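Local atomic coordinates of GCN5-related N-acetyltransferase (Brucella melitensis biovar Abortus 2308, PDB entry 3TCV), a protein that probably transfers an acetyl group from acetyl-coenzyme A to an amine, as GCN5-related N-acetyltransferases do, possibly the N terminus of a protein. Residues D56-A61 with P87-A92; E65-R70 with E76-T81; A143-Q148 with A222-E227; F151-F156 with A215-Y220. All blocks are in the same frame, centred on the assembly; numbering follows the deposited sequence.

Contact 1. Residues D56-A61 with P87-A92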
loop_
_atom_site.group_PDB
_atom_site.type_symbol
_atom_site.label_atom_id
_atom_site.label_comp_id
_atom_site.label_asym_id
_atom_site.label_seq_id
_atom_site.Cartn_x
_atom_site.Cartn_y
_atom_site.Cartn_z
ATOM N N ASP B 56 10.464 4.884 -30.835
ATOM C CA ASP B 56 11.826 5.203 -31.244
ATOM C C ASP B 56 12.471 6.271 -30.374
ATOM O O ASP B 56 13.610 6.099 -29.918
ATOM C CB ASP B 56 11.874 5.602 -32.715
ATOM C CG ASP B 56 11.509 4.440 -33.648
ATOM O OD1 ASP B 56 11.411 3.268 -33.186
ATOM O OD2 ASP B 56 11.313 4.698 -34.848
ATOM N N GLU B 57 11.753 7.366 -30.137
ATOM C CA GLU B 57 12.302 8.459 -29.360
ATOM C C GLU B 57 12.409 8.081 -27.884
ATOM O O GLU B 57 13.339 8.506 -27.221
ATOM C CB GLU B 57 11.502 9.759 -29.554
ATOM C CG GLU B 57 11.631 10.335 -30.957
ATOM C CD GLU B 57 10.838 11.616 -31.181
ATOM O OE1 GLU B 57 10.251 12.176 -30.232
ATOM O OE2 GLU B 57 10.789 12.080 -32.348
ATOM N N LEU B 58 11.489 7.262 -27.372
ATOM C CA LEU B 58 11.597 6.846 -25.958
ATOM C C LEU B 58 12.745 5.859 -25.808
ATOM O O LEU B 58 13.448 5.866 -24.800
ATOM C CB LEU B 58 10.292 6.242 -25.428
ATOM C CG LEU B 58 10.307 5.827 -23.955
ATOM C CD1 LEU B 58 10.644 7.020 -23.072
ATOM C CD2 LEU B 58 8.969 5.193 -23.593
ATOM N N PHE B 59 12.954 5.016 -26.818
ATOM C CA PHE B 59 14.118 4.143 -26.805
ATOM C C PHE B 59 15.380 4.990 -26.714
ATOM O O PHE B 59 16.269 4.694 -25.933
ATOM C CB PHE B 59 14.210 3.236 -28.039
ATOM C CG PHE B 59 15.551 2.554 -28.159
ATOM C CD1 PHE B 59 15.912 1.551 -27.281
ATOM C CD2 PHE B 59 16.475 2.973 -29.111
ATOM C CE1 PHE B 59 17.166 0.966 -27.359
ATOM C CE2 PHE B 59 17.724 2.379 -29.210
ATOM C CZ PHE B 59 18.075 1.376 -28.335
ATOM N N ALA B 60 15.460 6.039 -27.531
ATOM C CA ALA B 60 16.602 6.936 -27.531
ATOM C C ALA B 60 16.844 7.519 -26.141
ATOM O O ALA B 60 17.955 7.460 -25.598
ATOM C CB ALA B 60 16.384 8.064 -28.532
ATOM N N ALA B 61 15.793 8.094 -25.580
ATOM C CA ALA B 61 15.869 8.677 -24.225
ATOM C C ALA B 61 16.317 7.657 -23.173
ATOM O O ALA B 61 17.037 7.995 -22.225
ATOM C CB ALA B 61 14.526 9.299 -23.847
ATOM N N PRO B 87 8.933 -5.310 -26.161
ATOM C CA PRO B 87 7.981 -5.961 -25.254
ATOM C C PRO B 87 7.515 -5.072 -24.098
ATOM O O PRO B 87 6.321 -4.989 -23.838
ATOM C CB PRO B 87 8.768 -7.157 -24.723
ATOM C CG PRO B 87 9.680 -7.497 -25.852
ATOM C CD PRO B 87 10.114 -6.158 -26.390
ATOM N N TRP B 88 8.455 -4.428 -23.424
ATOM C CA TRP B 88 8.092 -3.478 -22.350
ATOM C C TRP B 88 7.258 -2.357 -22.859
ATOM O O TRP B 88 6.296 -1.947 -22.212
ATOM C CB TRP B 88 9.322 -2.927 -21.614
ATOM C CG TRP B 88 8.920 -1.985 -20.489
ATOM C CD1 TRP B 88 8.677 -2.298 -19.152
ATOM C CD2 TRP B 88 8.666 -0.554 -20.595
ATOM N NE1 TRP B 88 8.302 -1.174 -18.454
ATOM C CE2 TRP B 88 8.275 -0.099 -19.258
ATOM C CE3 TRP B 88 8.690 0.370 -21.635
ATOM C CZ2 TRP B 88 7.949 1.224 -19.005
ATOM C CZ3 TRP B 88 8.375 1.700 -21.355
ATOM C CH2 TRP B 88 8.000 2.106 -20.063
ATOM N N LEU B 89 7.612 -1.825 -24.021
ATOM C CA LEU B 89 6.903 -0.704 -24.603
ATOM C C LEU B 89 5.454 -1.066 -24.909
ATOM O O LEU B 89 4.531 -0.308 -24.607
ATOM C CB LEU B 89 7.608 -0.270 -25.892
ATOM C CG LEU B 89 6.968 0.877 -26.650
ATOM C CD1 LEU B 89 7.052 2.176 -25.840
ATOM C CD2 LEU B 89 7.659 1.010 -27.997
ATOM N N ASP B 90 5.254 -2.219 -25.542
ATOM C CA ASP B 90 3.896 -2.668 -25.868
ATOM C C ASP B 90 3.041 -2.890 -24.614
ATOM O O ASP B 90 1.879 -2.482 -24.557
ATOM C CB ASP B 90 3.953 -3.939 -26.711
ATOM C CG ASP B 90 4.626 -3.711 -28.045
ATOM O OD1 ASP B 90 4.886 -2.535 -28.389
ATOM O OD2 ASP B 90 4.925 -4.704 -28.744
ATOM N N LYS B 91 3.599 -3.553 -23.615
ATOM C CA LYS B 91 2.853 -3.800 -22.376
ATOM C C LYS B 91 2.487 -2.472 -21.703
ATOM O O LYS B 91 1.333 -2.262 -21.297
ATOM C CB LYS B 91 3.665 -4.659 -21.434
ATOM C CG LYS B 91 2.928 -5.052 -20.180
ATOM C CD LYS B 91 3.850 -5.845 -19.267
ATOM C CE LYS B 91 3.080 -6.399 -18.075
ATOM N NZ LYS B 91 4.036 -6.704 -16.981
ATOM N N ALA B 92 3.460 -1.573 -21.620
ATOM C CA ALA B 92 3.249 -0.250 -21.002
ATOM C C ALA B 92 2.198 0.581 -21.752
ATOM O O ALA B 92 1.376 1.245 -21.117
ATOM C CB ALA B 92 4.559 0.534 -20.894
#
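Trp-88 meets Leu-58 through the six-membered part of its indole: CZ3 of Trp-88 lies 4.2 Å from CD2 of Leu-58. The methyl arrives at the ring edge, near the indole plane, and the two side chains cross at about a right angle. With CG of Trp-88 turned opposite its backbone N (chi1 -178°), the indole reaches out toward helix 51-61, and Phe-100 adds an edge-to-face ring contact. Both segments belong to the acetyltransferase (GNAT) domain, in which helices 51-61 and 82-94 come between strands 44-48 and 99-105; here Leu-58, late in helix 51-61, meets the middle of helix 82-94. Leu-89 comes next and brings CD1 to 4.2 Å from the same CD2 of Leu-58. A single methyl therefore bridges two consecutive residues of helix 82-94, which agrees with the small buried surface of 89 Å². One turn on from Trp-88, CB of Ala-92 occupies one face of the indole from within the same helix, 3.8 Å above the plane and offset toward the rim. Strand 110-121 borders this site as well, since Val-111 and Arg-114 touch Leu-58, and Ala-51 touches Leu-89 from helix 51-61.

Contact 2. Residues E65-R70 with E76-T81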
loop_
_atom_site.group_PDB
_atom_site.type_symbol
_atom_site.label_atom_id
_atom_site.label_comp_id
_atom_site.label_asym_id
_atom_site.label_seq_id
_atom_site.Cartn_x
_atom_site.Cartn_y
_atom_site.Cartn_z
ATOM N N GLU B 65 23.914 7.578 -22.854
ATOM C CA GLU B 65 25.213 7.142 -22.354
ATOM C C GLU B 65 25.198 6.740 -20.883
ATOM O O GLU B 65 25.831 5.764 -20.510
ATOM C CB GLU B 65 26.282 8.233 -22.585
ATOM N N ASP B 66 24.464 7.471 -20.062
ATOM C CA ASP B 66 24.377 7.177 -18.627
ATOM C C ASP B 66 23.001 6.606 -18.226
ATOM O O ASP B 66 22.501 6.871 -17.140
ATOM C CB ASP B 66 24.687 8.442 -17.835
ATOM C CG ASP B 66 23.742 9.569 -18.154
ATOM O OD1 ASP B 66 22.950 9.433 -19.116
ATOM O OD2 ASP B 66 23.777 10.591 -17.445
ATOM N N ALA B 67 22.383 5.840 -19.121
ATOM C CA ALA B 67 21.079 5.260 -18.825
ATOM C C ALA B 67 21.146 4.327 -17.611
ATOM O O ALA B 67 20.205 4.283 -16.820
ATOM C CB ALA B 67 20.531 4.521 -20.028
ATOM N N GLU B 68 22.229 3.558 -17.486
ATOM C CA GLU B 68 22.338 2.594 -16.374
ATOM C C GLU B 68 22.214 3.303 -15.035
ATOM O O GLU B 68 21.439 2.863 -14.187
ATOM C CB GLU B 68 23.646 1.792 -16.406
ATOM C CG GLU B 68 23.746 0.763 -17.520
ATOM C CD GLU B 68 22.714 -0.361 -17.431
ATOM O OE1 GLU B 68 22.259 -0.710 -16.315
ATOM O OE2 GLU B 68 22.367 -0.906 -18.509
ATOM N N GLN B 69 22.951 4.402 -14.858
ATOM C CA GLN B 69 22.830 5.225 -13.636
ATOM C C GLN B 69 21.401 5.713 -13.446
ATOM O O GLN B 69 20.841 5.582 -12.359
ATOM C CB GLN B 69 23.803 6.437 -13.626
ATOM N N ARG B 70 20.795 6.248 -14.507
ATOM C CA ARG B 70 19.443 6.794 -14.415
ATOM C C ARG B 70 18.398 5.749 -14.078
ATOM O O ARG B 70 17.367 6.088 -13.519
ATOM C CB ARG B 70 19.047 7.505 -15.714
ATOM C CG ARG B 70 19.880 8.736 -16.009
ATOM C CD ARG B 70 19.620 9.294 -17.396
ATOM N NE ARG B 70 20.582 10.361 -17.673
ATOM C CZ ARG B 70 20.472 11.612 -17.238
ATOM N NH1 ARG B 70 19.393 12.027 -16.572
ATOM N NH2 ARG B 70 21.447 12.479 -17.519
ATOM N N GLU B 76 12.715 -1.217 -14.108
ATOM C CA GLU B 76 13.238 -1.668 -15.396
ATOM C C GLU B 76 14.762 -1.486 -15.465
ATOM O O GLU B 76 15.368 -0.749 -14.686
ATOM C CB GLU B 76 12.609 -0.864 -16.544
ATOM C CG GLU B 76 11.091 -0.940 -16.697
ATOM C CD GLU B 76 10.287 -0.201 -15.624
ATOM O OE1 GLU B 76 10.676 0.908 -15.162
ATOM O OE2 GLU B 76 9.221 -0.741 -15.244
ATOM N N THR B 77 15.381 -2.154 -16.428
ATOM C CA THR B 77 16.748 -1.844 -16.793
ATOM C C THR B 77 16.687 -1.219 -18.177
ATOM O O THR B 77 15.732 -1.466 -18.910
ATOM C CB THR B 77 17.633 -3.097 -16.833
ATOM O OG1 THR B 77 17.082 -3.998 -17.786
ATOM C CG2 THR B 77 17.668 -3.772 -15.453
ATOM N N PRO B 78 17.701 -0.427 -18.541
ATOM C CA PRO B 78 17.688 0.227 -19.832
ATOM C C PRO B 78 17.689 -0.804 -20.952
ATOM O O PRO B 78 18.308 -1.856 -20.805
ATOM C CB PRO B 78 19.013 0.992 -19.863
ATOM C CG PRO B 78 19.455 1.077 -18.454
ATOM C CD PRO B 78 18.967 -0.188 -17.841
ATOM N N PRO B 79 16.989 -0.513 -22.056
ATOM C CA PRO B 79 17.005 -1.426 -23.189
ATOM C C PRO B 79 18.362 -1.419 -23.898
ATOM O O PRO B 79 18.912 -0.348 -24.166
ATOM C CB PRO B 79 15.921 -0.866 -24.105
ATOM C CG PRO B 79 15.888 0.585 -23.787
ATOM C CD PRO B 79 16.176 0.688 -22.314
ATOM N N ALA B 80 18.871 -2.606 -24.226
ATOM C CA ALA B 80 20.163 -2.749 -24.911
ATOM C C ALA B 80 20.040 -2.439 -26.401
ATOM O O ALA B 80 20.979 -1.921 -27.002
ATOM C CB ALA B 80 20.738 -4.156 -24.705
ATOM N N THR B 81 18.881 -2.752 -26.984
ATOM C CA THR B 81 18.604 -2.511 -28.397
ATOM C C THR B 81 17.156 -2.070 -28.546
ATOM O O THR B 81 16.342 -2.293 -27.655
ATOM C CB THR B 81 18.768 -3.789 -29.267
ATOM O OG1 THR B 81 17.685 -4.683 -29.017
ATOM C CG2 THR B 81 20.083 -4.531 -28.984
HETATM O O HOH W 1 20.817 -2.708 -20.139
#
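Water 1 joins Glu-68 to the backbone of Pro-78, giving one proton to each: its oxygen lies 2.7 Å from O of Pro-78 and 2.9 Å from OE2 of Glu-68. The same carboxylate lies against the proline ring, with OE2 of Glu-68 3.5 Å from CG of Pro-78. This placement follows from a chain bent at chi2 (-64°), which brings the acid back to cross the ring at about a right angle. Beside it, CB of Ala-67 supplies the apolar part, 3.8 Å from CB of Pro-78 and close to CG as well, and the carbonyl O of Ala-67 also borders CG of Pro-78. These two residues have the nearest CA atoms across the segments, 6.2 Å apart. Pro-78 thus packs against Ala-67 and Glu-68 at the start of the short helix 67-70, and Phe-71 touches it from the loop that follows. Arg-70, in that helix, turns back to Asp-66 at the N-cap position before it: NE of Arg-70 is 2.9 Å from OD1 of Asp-66 in a salt bridge with an N-H...O angle of 170°. OD1 lies in the guanidinium plane, whereas NE meets it from above the carboxylate plane, 46° out of it. The contact closes the short connection between helices 67-70 and 82-94 within the GNAT domain. Its chemistry implies a junction of apolar packing and a solvent bridge, in which the proline carbonyl is satisfied through water and no direct polar bond links the segments.

Contact 3. Residues A143-Q148 with A222-E227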
loop_
_atom_site.group_PDB
_atom_site.type_symbol
_atom_site.label_atom_id
_atom_site.label_comp_id
_atom_site.label_asym_id
_atom_site.label_seq_id
_atom_site.Cartn_x
_atom_site.Cartn_y
_atom_site.Cartn_z
ATOM N N ALA B 143 10.508 21.554 -17.544
ATOM C CA ALA B 143 9.669 20.515 -18.147
ATOM C C ALA B 143 9.349 19.368 -17.170
ATOM O O ALA B 143 8.218 18.882 -17.153
ATOM C CB ALA B 143 10.315 19.955 -19.420
ATOM N N ALA B 144 10.346 18.926 -16.402
ATOM C CA ALA B 144 10.156 17.831 -15.424
ATOM C C ALA B 144 9.204 18.246 -14.309
ATOM O O ALA B 144 8.294 17.485 -13.952
ATOM C CB ALA B 144 11.495 17.385 -14.816
ATOM N N THR B 145 9.373 19.464 -13.798
ATOM C CA THR B 145 8.464 19.961 -12.772
ATOM C C THR B 145 7.050 20.076 -13.353
ATOM O O THR B 145 6.085 19.697 -12.709
ATOM C CB THR B 145 8.941 21.303 -12.179
ATOM O OG1 THR B 145 10.119 21.080 -11.391
ATOM C CG2 THR B 145 7.836 21.999 -11.328
ATOM N N GLU B 146 6.927 20.591 -14.573
ATOM C CA GLU B 146 5.596 20.726 -15.189
ATOM C C GLU B 146 4.941 19.366 -15.512
ATOM O O GLU B 146 3.717 19.258 -15.437
ATOM C CB GLU B 146 5.635 21.643 -16.421
ATOM C CG GLU B 146 4.252 22.023 -16.915
ATOM C CD GLU B 146 4.312 22.970 -18.106
ATOM O OE1 GLU B 146 5.115 22.735 -19.032
ATOM O OE2 GLU B 146 3.545 23.949 -18.115
ATOM N N ALA B 147 5.741 18.337 -15.834
ATOM C CA ALA B 147 5.215 16.983 -16.032
ATOM C C ALA B 147 4.492 16.474 -14.782
ATOM O O ALA B 147 3.403 15.876 -14.858
ATOM C CB ALA B 147 6.330 16.030 -16.399
ATOM N N GLN B 148 5.106 16.725 -13.634
ATOM C CA GLN B 148 4.529 16.363 -12.332
ATOM C C GLN B 148 3.252 17.195 -12.090
ATOM O O GLN B 148 2.181 16.639 -11.744
ATOM C CB GLN B 148 5.576 16.592 -11.223
ATOM C CG GLN B 148 5.380 15.863 -9.919
ATOM C CD GLN B 148 4.054 16.124 -9.232
ATOM O OE1 GLN B 148 3.198 15.286 -9.268
ATOM N NE2 GLN B 148 3.910 17.255 -8.573
ATOM N N ALA B 222 3.512 30.018 -9.920
ATOM C CA ALA B 222 4.453 31.130 -9.784
ATOM C C ALA B 222 5.838 30.719 -10.289
ATOM O O ALA B 222 6.479 31.461 -11.024
ATOM C CB ALA B 222 4.523 31.593 -8.333
ATOM N N TRP B 223 6.276 29.512 -9.927
ATOM C CA TRP B 223 7.590 29.006 -10.315
ATOM C C TRP B 223 7.715 28.744 -11.801
ATOM O O TRP B 223 8.772 28.999 -12.389
ATOM C CB TRP B 223 7.941 27.721 -9.517
ATOM C CG TRP B 223 9.359 27.294 -9.789
ATOM C CD1 TRP B 223 10.522 27.780 -9.199
ATOM C CD2 TRP B 223 9.829 26.355 -10.807
ATOM N NE1 TRP B 223 11.622 27.209 -9.747
ATOM C CE2 TRP B 223 11.283 26.337 -10.701
ATOM C CE3 TRP B 223 9.214 25.526 -11.735
ATOM C CZ2 TRP B 223 12.064 25.528 -11.497
ATOM C CZ3 TRP B 223 10.014 24.736 -12.545
ATOM C CH2 TRP B 223 11.408 24.732 -12.421
ATOM N N LEU B 224 6.642 28.245 -12.415
ATOM C CA LEU B 224 6.629 27.918 -13.831
ATOM C C LEU B 224 6.473 29.149 -14.725
ATOM O O LEU B 224 6.730 29.065 -15.907
ATOM C CB LEU B 224 5.496 26.950 -14.147
ATOM C CG LEU B 224 5.687 25.527 -13.608
ATOM C CD1 LEU B 224 4.389 24.766 -13.726
ATOM C CD2 LEU B 224 6.779 24.758 -14.337
ATOM N N ALA B 225 6.057 30.269 -14.155
ATOM C CA ALA B 225 5.839 31.478 -14.944
ATOM C C ALA B 225 7.126 31.884 -15.673
ATOM O O ALA B 225 8.217 31.792 -15.111
ATOM C CB ALA B 225 5.350 32.606 -14.046
ATOM N N PRO B 226 7.004 32.352 -16.936
ATOM C CA PRO B 226 8.205 32.765 -17.665
ATOM C C PRO B 226 8.957 33.895 -16.947
ATOM O O PRO B 226 10.178 33.943 -17.018
ATOM C CB PRO B 226 7.650 33.207 -19.039
ATOM C CG PRO B 226 6.247 33.676 -18.721
ATOM C CD PRO B 226 5.772 32.657 -17.689
ATOM N N GLU B 227 8.247 34.755 -16.208
ATOM C CA GLU B 227 8.892 35.740 -15.349
ATOM C C GLU B 227 9.957 35.156 -14.411
ATOM O O GLU B 227 10.885 35.854 -14.016
ATOM C CB GLU B 227 7.854 36.515 -14.529
#
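Thr-145 and Trp-223 make the tight part of this contact, with CB of Thr-145 only 3.6 Å from CZ3 of Trp-223. The threonine meets the six-membered ring obliquely, and its CG2 also lies 3.8 Å from CE3 of Trp-223. CG2 stands opposite the backbone N while OG1 lies beside it (chi1 -70°), a rotation that puts the methyl against the indole. The polar atoms of the pair are satisfied elsewhere, OG1 of Thr-145 by Arg-181, which also makes a cation-pi contact with Trp-223, and NE1 of Trp-223 by Gln-235. Packing is looser next to this pair: CD2 of Leu-224 stands 3.9 Å from CB of Glu-146 and 4.2 Å from CG2 of Thr-145. Glu-146 offers just the base of its side chain here, and its extended chain carries the carboxylate on to the backbone N atoms of Arg-42 and Tyr-43, which bind OE2 and OE1. Loose as it is, this second part is buried like the first, all four touching residues being shielded from solvent. Helix 142-158 lies in the acetyltransferase (GNAT) domain, and helix 213-224, which follows the last strand, 199-209, packs on its early turns as plain structural packing. Around the pair, Trp-134 of strand 126-134 lies against helix 142-158, Phe-182 of helix 173-182 touches Thr-145, and Leu-239 and Phe-242 of helix 239-245 touch the indole.

Contact 4. Residues F151-F156 with A215-Y220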
loop_
_atom_site.group_PDB
_atom_site.type_symbol
_atom_site.label_atom_id
_atom_site.label_comp_id
_atom_site.label_asym_id
_atom_site.label_seq_id
_atom_site.Cartn_x
_atom_site.Cartn_y
_atom_site.Cartn_z
ATOM N N PHE B 151 -0.045 16.210 -13.957
ATOM C CA PHE B 151 -0.732 15.103 -13.323
ATOM C C PHE B 151 -1.441 15.546 -12.039
ATOM O O PHE B 151 -2.594 15.172 -11.802
ATOM C CB PHE B 151 0.261 13.991 -12.967
ATOM C CG PHE B 151 0.437 12.912 -14.017
ATOM C CD1 PHE B 151 -0.063 13.028 -15.317
ATOM C CD2 PHE B 151 1.178 11.766 -13.695
ATOM C CE1 PHE B 151 0.131 11.996 -16.234
ATOM C CE2 PHE B 151 1.376 10.746 -14.614
ATOM C CZ PHE B 151 0.853 10.875 -15.888
ATOM N N MET B 152 -0.749 16.331 -11.210
ATOM C CA MET B 152 -1.293 16.723 -9.912
ATOM C C MET B 152 -2.562 17.554 -10.112
ATOM O O MET B 152 -3.592 17.365 -9.438
ATOM C CB MET B 152 -0.271 17.501 -9.100
ATOM C CG MET B 152 -0.687 17.644 -7.640
ATOM S SD MET B 152 0.693 17.903 -6.521
ATOM C CE MET B 152 1.216 19.502 -7.032
ATOM N N GLN B 153 -2.483 18.461 -11.074
ATOM C CA GLN B 153 -3.618 19.317 -11.411
ATOM C C GLN B 153 -4.827 18.507 -11.885
ATOM O O GLN B 153 -5.966 18.779 -11.499
ATOM C CB GLN B 153 -3.207 20.273 -12.514
ATOM C CG GLN B 153 -4.261 21.314 -12.814
ATOM C CD GLN B 153 -3.725 22.409 -13.690
ATOM O OE1 GLN B 153 -3.731 23.589 -13.302
ATOM N NE2 GLN B 153 -3.231 22.037 -14.858
ATOM N N TYR B 154 -4.560 17.518 -12.734
ATOM C CA TYR B 154 -5.611 16.665 -13.294
ATOM C C TYR B 154 -6.296 15.860 -12.196
ATOM O O TYR B 154 -7.531 15.802 -12.128
ATOM C CB TYR B 154 -4.993 15.749 -14.327
ATOM C CG TYR B 154 -5.924 14.725 -14.918
ATOM C CD1 TYR B 154 -7.090 15.102 -15.594
ATOM C CD2 TYR B 154 -5.614 13.361 -14.840
ATOM C CE1 TYR B 154 -7.928 14.137 -16.167
ATOM C CE2 TYR B 154 -6.440 12.404 -15.398
ATOM C CZ TYR B 154 -7.589 12.790 -16.059
ATOM O OH TYR B 154 -8.373 11.791 -16.595
ATOM N N VAL B 155 -5.465 15.293 -11.330
ATOM C CA VAL B 155 -5.905 14.457 -10.226
ATOM C C VAL B 155 -6.824 15.234 -9.270
ATOM O O VAL B 155 -7.862 14.713 -8.855
ATOM C CB VAL B 155 -4.665 13.826 -9.537
ATOM C CG1 VAL B 155 -4.949 13.375 -8.121
ATOM C CG2 VAL B 155 -4.109 12.696 -10.434
ATOM N N PHE B 156 -6.482 16.487 -8.966
ATOM C CA PHE B 156 -7.241 17.259 -7.991
ATOM C C PHE B 156 -8.340 18.109 -8.619
ATOM O O PHE B 156 -9.474 17.997 -8.216
ATOM C CB PHE B 156 -6.314 18.128 -7.147
ATOM C CG PHE B 156 -5.494 17.342 -6.155
ATOM C CD1 PHE B 156 -6.114 16.553 -5.194
ATOM C CD2 PHE B 156 -4.130 17.398 -6.165
ATOM C CE1 PHE B 156 -5.369 15.823 -4.262
ATOM C CE2 PHE B 156 -3.377 16.665 -5.259
ATOM C CZ PHE B 156 -3.996 15.888 -4.303
ATOM N N ALA B 215 -2.631 25.594 -2.157
ATOM C CA ALA B 215 -1.414 26.372 -1.905
ATOM C C ALA B 215 -0.276 25.884 -2.794
ATOM O O ALA B 215 0.519 26.686 -3.297
ATOM C CB ALA B 215 -1.023 26.320 -0.431
ATOM N N LEU B 216 -0.197 24.572 -3.004
ATOM C CA LEU B 216 0.792 24.050 -3.925
ATOM C C LEU B 216 0.584 24.573 -5.337
ATOM O O LEU B 216 1.544 24.997 -5.982
ATOM C CB LEU B 216 0.800 22.525 -3.908
ATOM C CG LEU B 216 1.504 21.964 -2.696
ATOM C CD1 LEU B 216 1.303 20.445 -2.709
ATOM C CD2 LEU B 216 3.002 22.326 -2.683
ATOM N N LYS B 217 -0.656 24.537 -5.809
ATOM C CA LYS B 217 -0.964 25.004 -7.154
ATOM C C LYS B 217 -0.415 26.423 -7.372
ATOM O O LYS B 217 0.260 26.669 -8.378
ATOM C CB LYS B 217 -2.476 24.954 -7.426
ATOM C CG LYS B 217 -2.877 25.427 -8.812
ATOM C CD LYS B 217 -4.384 25.354 -9.045
ATOM C CE LYS B 217 -4.724 25.604 -10.510
ATOM N NZ LYS B 217 -6.198 25.552 -10.741
ATOM N N GLN B 218 -0.667 27.327 -6.422
ATOM C CA GLN B 218 -0.197 28.722 -6.524
ATOM C C GLN B 218 1.333 28.801 -6.627
ATOM O O GLN B 218 1.863 29.574 -7.414
ATOM C CB GLN B 218 -0.706 29.583 -5.346
ATOM C CG GLN B 218 -2.227 29.675 -5.279
ATOM C CD GLN B 218 -2.760 30.805 -4.408
ATOM O OE1 GLN B 218 -2.197 31.134 -3.358
ATOM N NE2 GLN B 218 -3.867 31.408 -4.846
ATOM N N ALA B 219 2.033 27.972 -5.847
ATOM C CA ALA B 219 3.497 28.006 -5.801
ATOM C C ALA B 219 4.108 27.460 -7.095
ATOM O O ALA B 219 5.108 27.982 -7.577
ATOM C CB ALA B 219 4.010 27.232 -4.584
ATOM N N TYR B 220 3.517 26.399 -7.638
ATOM C CA TYR B 220 3.980 25.852 -8.905
ATOM C C TYR B 220 3.736 26.855 -10.042
ATOM O O TYR B 220 4.585 27.027 -10.907
ATOM C CB TYR B 220 3.240 24.582 -9.250
ATOM C CG TYR B 220 3.765 23.270 -8.667
ATOM C CD1 TYR B 220 4.431 22.331 -9.474
ATOM C CD2 TYR B 220 3.530 22.924 -7.331
ATOM C CE1 TYR B 220 4.861 21.101 -8.942
ATOM C CE2 TYR B 220 3.969 21.726 -6.812
ATOM C CZ TYR B 220 4.636 20.815 -7.609
ATOM O OH TYR B 220 5.015 19.596 -7.052
#
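Met-152 brings its terminal methyl up to the CE2/CZ side of the Tyr-220 ring, CE of Met-152 lying 3.5 Å from CE2 and 3.7 Å from CZ of Tyr-220. The approach is oblique to the ring, and the two side chains cross at about a right angle. A bend at chi3 (67°) at the end of an otherwise extended chain turns the methyl this way, and brings CE within 4.4 Å of CB of Leu-216. Met-152 also touches Tyr-164, which places this part of helix 142-158 against strand 163-169 of the acetyltransferase fold. Tyr-220 is fixed at its far end by a hydrogen bond of its OH to the backbone O of Phe-182, with a weak one from Gln-148 as well. Gln-153 follows, its chain extended, and OE1 of Gln-153 comes 3.6 Å from CE of Lys-217. These two residues have the nearest CA atoms of the segments, 7.6 Å apart, and their side chains cross at a slant. The ammonium of Lys-217 is 4.1 Å from the same OE1, too far for a bond, and pairs instead in a salt bridge with Asp-157, farther along helix 142-158. The axes of the two segments run roughly antiparallel (148° between N-to-C directions), 11.3 Å apart at closest approach. Chemically, the contact divides into a buried methyl-to-ring patch and a partly exposed edge where lysine methylene packs against an amide oxygen and its charge is met by Asp-157.

From the N terminus, contact 1 closes the first loop, joining helix 51-61 to helix 82-94. Contact 2 is nested inside that loop, between helix 67-70 and the segment leading to helix 82-94, and the two touch through Phe-59 with Pro-79 and Trp-88 with Glu-76. Both are complete before contact 3 opens. Contact 3 then spans residues 143-227, and contact 4 is nested inside it; both pair helix 142-158 with helix 213-224, their centres 11 Å apart. Contacts 1 and 4 lie on opposite sides of the chain's centre, with centres about 28 Å apart. One group thus ties together the helices preceding strand 99-105, the other the helix before strand 163-169 and the helix after strand 199-209.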